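PDB 4TZH: Lic12234 from Leptospira interrogans, which is of unknown function but belongs to the leucine-rich repeat proteins of this pathogen and is a putative virulence factor that binds zinc ions in the crystal. Local coordinates for residues N143-I148 with L161-N166. Numbering follows the deposited sequence.
Sequences NKLTSI and LNLWDN
With CG of Asn166 set opposite its own carbonyl carbon (chi1 -78°) and the amide turned by chi2 of -81°, OD1 reaches the backbone at the start of 143-148 while ND2 is directed back along its own chain. Asn166 OD1 takes a nearly straight hydrogen bond from Leu145 N, 3.2 Å long with an angle of 167° at the hydrogen, and a weak, bent one from Asn143 N. At the other end of the amide, Asn166 ND2 donates to Leu163 O at 3.0 Å, the oxygen lying in the amide plane and the donor above the plane of the carbonyl, and also to Leu140 O in the preceding turn. Asparagine suits this buried place because one short side chain offers both an acceptor and a donor to peptide groups of successive turns. Leu145 lies obliquely across the amide, its CD1 3.8 Å from Asn166 CG, and the same methyl meets Leu163 CD2 at 3.9 Å. The branched, uncharged leucines thus fill the interior beneath the polar row, with Ile148 CD1 more loosely placed at 4.5 Å from Leu163 CD2 and its side chain also touching helix 173-179. Asn143 repeats the pattern one turn earlier: its OD1 accepts from Leu122 N, and its ND2 donates to Leu117 O and Leu140 O. Such a stacked row of asparagines, following the short parallel strands and bonding turn to turn, is the asparagine ladder of the leucine-rich repeat solenoid.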
ATOM      1  N   ASN A 143       2.611   0.300 -14.849  1.00 19.20           N
ATOM      2  CA  ASN A 143       1.173   0.505 -14.694  1.00 18.95           C
ATOM      3  C   ASN A 143       0.635   0.923 -16.065  1.00 22.74           C
ATOM      4  O   ASN A 143       1.282   0.651 -17.080  1.00 23.41           O
ATOM      5  CB  ASN A 143       0.880   1.512 -13.586  1.00 18.33           C
ATOM      6  CG  ASN A 143       0.770   0.802 -12.254  1.00 20.36           C
ATOM      7  OD1 ASN A 143      -0.288   0.270 -11.932  1.00 19.95           O
ATOM      8  ND2 ASN A 143       1.856   0.694 -11.498  1.00 17.85           N
ATOM      9  N   LYS A 144      -0.552   1.528 -16.115  1.00 21.79           N
ATOM     10  CA  LYS A 144      -1.154   1.923 -17.398  1.00 22.88           C
ATOM     11  C   LYS A 144      -1.499   3.410 -17.312  1.00 24.42           C
ATOM     12  O   LYS A 144      -2.544   3.868 -17.798  1.00 25.67           O
ATOM     13  CB  LYS A 144      -2.404   1.049 -17.659  1.00 26.16           C
ATOM     14  CG  LYS A 144      -2.097  -0.453 -17.788  1.00 30.59           C
ATOM     15  CD  LYS A 144      -1.397  -0.830 -19.096  1.00 37.56           C
ATOM     16  CE  LYS A 144      -0.877  -2.249 -19.051  1.00 42.57           C
ATOM     17  NZ  LYS A 144       0.014  -2.545 -20.203  1.00 49.64           N
ATOM     18  N   LEU A 145      -0.620   4.184 -16.666  1.00 23.15           N
ATOM     19  CA  LEU A 145      -0.869   5.584 -16.361  1.00 23.79           C
ATOM     20  C   LEU A 145      -1.095   6.429 -17.565  1.00 26.40           C
ATOM     21  O   LEU A 145      -0.375   6.301 -18.551  1.00 25.78           O
ATOM     22  CB  LEU A 145       0.266   6.209 -15.557  1.00 23.40           C
ATOM     23  CG  LEU A 145       0.461   5.657 -14.161  1.00 24.91           C
ATOM     24  CD1 LEU A 145       1.724   6.241 -13.568  1.00 26.34           C
ATOM     25  CD2 LEU A 145      -0.731   5.954 -13.257  1.00 25.60           C
ATOM     26  N   THR A 146      -2.136   7.261 -17.510  1.00 25.41           N
ATOM     27  CA  THR A 146      -2.420   8.199 -18.594  1.00 25.83           C
ATOM     28  C   THR A 146      -2.349   9.629 -18.105  1.00 34.24           C
ATOM     29  O   THR A 146      -2.212  10.550 -18.929  1.00 35.51           O
ATOM     30  CB  THR A 146      -3.744   7.923 -19.326  1.00 32.17           C
ATOM     31  OG1 THR A 146      -4.814   7.931 -18.382  1.00 33.16           O
ATOM     32  CG2 THR A 146      -3.717   6.638 -20.123  1.00 32.08           C
ATOM     33  N   SER A 147      -2.473   9.828 -16.787  1.00 30.69           N
ATOM     34  CA  SER A 147      -2.366  11.141 -16.172  1.00 31.12           C
ATOM     35  C   SER A 147      -1.890  11.011 -14.734  1.00 35.14           C
ATOM     36  O   SER A 147      -2.057   9.951 -14.105  1.00 33.09           O
ATOM     37  CB  SER A 147      -3.699  11.884 -16.219  1.00 34.95           C
ATOM     38  OG  SER A 147      -4.660  11.320 -15.336  1.00 37.18           O
ATOM     39  N   ILE A 148      -1.281  12.091 -14.239  1.00 33.52           N
ATOM     40  CA  ILE A 148      -0.829  12.237 -12.870  1.00 34.37           C
ATOM     41  C   ILE A 148      -1.593  13.450 -12.287  1.00 37.54           C
ATOM     42  O   ILE A 148      -1.628  14.489 -12.945  1.00 38.42           O
ATOM     43  CB  ILE A 148       0.724  12.365 -12.816  1.00 38.20           C
ATOM     44  CG1 ILE A 148       1.430  10.978 -13.000  1.00 39.14           C
ATOM     45  CG2 ILE A 148       1.227  13.111 -11.560  1.00 39.42           C
ATOM     46  CD1 ILE A 148       0.831   9.761 -12.221  1.00 48.50           C
ATOM     47  N   LEU A 161       9.982   9.375  -7.031  1.00 17.46           N
ATOM     48  CA  LEU A 161       8.744   9.097  -7.744  1.00 17.30           C
ATOM     49  C   LEU A 161       9.126   8.192  -8.924  1.00 17.38           C
ATOM     50  O   LEU A 161       9.841   8.668  -9.822  1.00 18.93           O
ATOM     51  CB  LEU A 161       8.067  10.384  -8.245  1.00 19.13           C
ATOM     52  CG  LEU A 161       6.830  10.197  -9.104  1.00 20.32           C
ATOM     53  CD1 LEU A 161       5.714   9.481  -8.332  1.00 20.77           C
ATOM     54  CD2 LEU A 161       6.310  11.557  -9.611  1.00 22.70           C
ATOM     55  N   ASN A 162       8.718   6.914  -8.920  1.00 15.34           N
ATOM     56  CA  ASN A 162       9.143   6.005  -9.985  1.00 15.03           C
ATOM     57  C   ASN A 162       7.991   5.727 -10.929  1.00 17.55           C
ATOM     58  O   ASN A 162       6.993   5.115 -10.531  1.00 17.19           O
ATOM     59  CB  ASN A 162       9.693   4.733  -9.355  1.00 15.03           C
ATOM     60  CG  ASN A 162      10.422   3.923 -10.389  1.00 21.52           C
ATOM     61  OD1 ASN A 162       9.963   3.791 -11.515  1.00 19.35           O
ATOM     62  ND2 ASN A 162      11.653   3.484 -10.039  1.00 23.30           N
ATOM     63  N   LEU A 163       8.140   6.190 -12.161  1.00 15.85           N
ATOM     64  CA  LEU A 163       7.118   6.049 -13.208  1.00 16.14           C
ATOM     65  C   LEU A 163       7.633   5.190 -14.351  1.00 18.39           C
ATOM     66  O   LEU A 163       7.056   5.227 -15.436  1.00 18.88           O
ATOM     67  CB  LEU A 163       6.682   7.439 -13.766  1.00 18.43           C
ATOM     68  CG  LEU A 163       6.168   8.406 -12.682  1.00 23.45           C
ATOM     69  CD1 LEU A 163       5.885   9.783 -13.280  1.00 25.01           C
ATOM     70  CD2 LEU A 163       4.907   7.875 -12.034  1.00 25.05           C
ATOM     71  N   TRP A 164       8.705   4.399 -14.130  1.00 16.68           N
ATOM     72  CA  TRP A 164       9.229   3.578 -15.223  1.00 17.08           C
ATOM     73  C   TRP A 164       8.160   2.701 -15.860  1.00 18.53           C
ATOM     74  O   TRP A 164       7.237   2.241 -15.192  1.00 17.95           O
ATOM     75  CB  TRP A 164      10.323   2.641 -14.719  1.00 17.29           C
ATOM     76  CG  TRP A 164      11.645   3.313 -14.405  1.00 17.93           C
ATOM     77  CD1 TRP A 164      12.162   4.446 -14.967  1.00 20.61           C
ATOM     78  CD2 TRP A 164      12.642   2.818 -13.511  1.00 17.79           C
ATOM     79  NE1 TRP A 164      13.428   4.699 -14.449  1.00 19.78           N
ATOM     80  CE2 TRP A 164      13.730   3.727 -13.538  1.00 19.46           C
ATOM     81  CE3 TRP A 164      12.706   1.723 -12.651  1.00 17.86           C
ATOM     82  CZ2 TRP A 164      14.881   3.539 -12.764  1.00 19.51           C
ATOM     83  CZ3 TRP A 164      13.847   1.534 -11.883  1.00 19.15           C
ATOM     84  CH2 TRP A 164      14.905   2.448 -11.924  1.00 19.81           C
ATOM     85  N   ASP A 165       8.325   2.423 -17.158  1.00 20.20           N
ATOM     86  CA  ASP A 165       7.429   1.521 -17.882  1.00 20.84           C
ATOM     87  C   ASP A 165       5.956   1.911 -17.802  1.00 23.32           C
ATOM     88  O   ASP A 165       5.086   1.075 -17.499  1.00 23.23           O
ATOM     89  CB  ASP A 165       7.660   0.049 -17.493  1.00 22.25           C
ATOM     90  CG  ASP A 165       6.849  -0.949 -18.327  1.00 33.03           C
ATOM     91  OD1 ASP A 165       6.634  -0.685 -19.534  1.00 35.87           O
ATOM     92  OD2 ASP A 165       6.429  -1.991 -17.772  1.00 35.78           O
ATOM     93  N   ASN A 166       5.672   3.173 -18.119  1.00 22.38           N
ATOM     94  CA  ASN A 166       4.295   3.664 -18.295  1.00 22.49           C
ATOM     95  C   ASN A 166       4.283   4.367 -19.647  1.00 25.64           C
ATOM     96  O   ASN A 166       4.109   5.592 -19.722  1.00 24.07           O
ATOM     97  CB  ASN A 166       3.848   4.601 -17.171  1.00 19.79           C
ATOM     98  CG  ASN A 166       3.473   3.855 -15.938  1.00 21.33           C
ATOM     99  OD1 ASN A 166       2.355   3.336 -15.828  1.00 22.02           O
ATOM    100  ND2 ASN A 166       4.411   3.800 -14.964  1.00 20.24           N
TER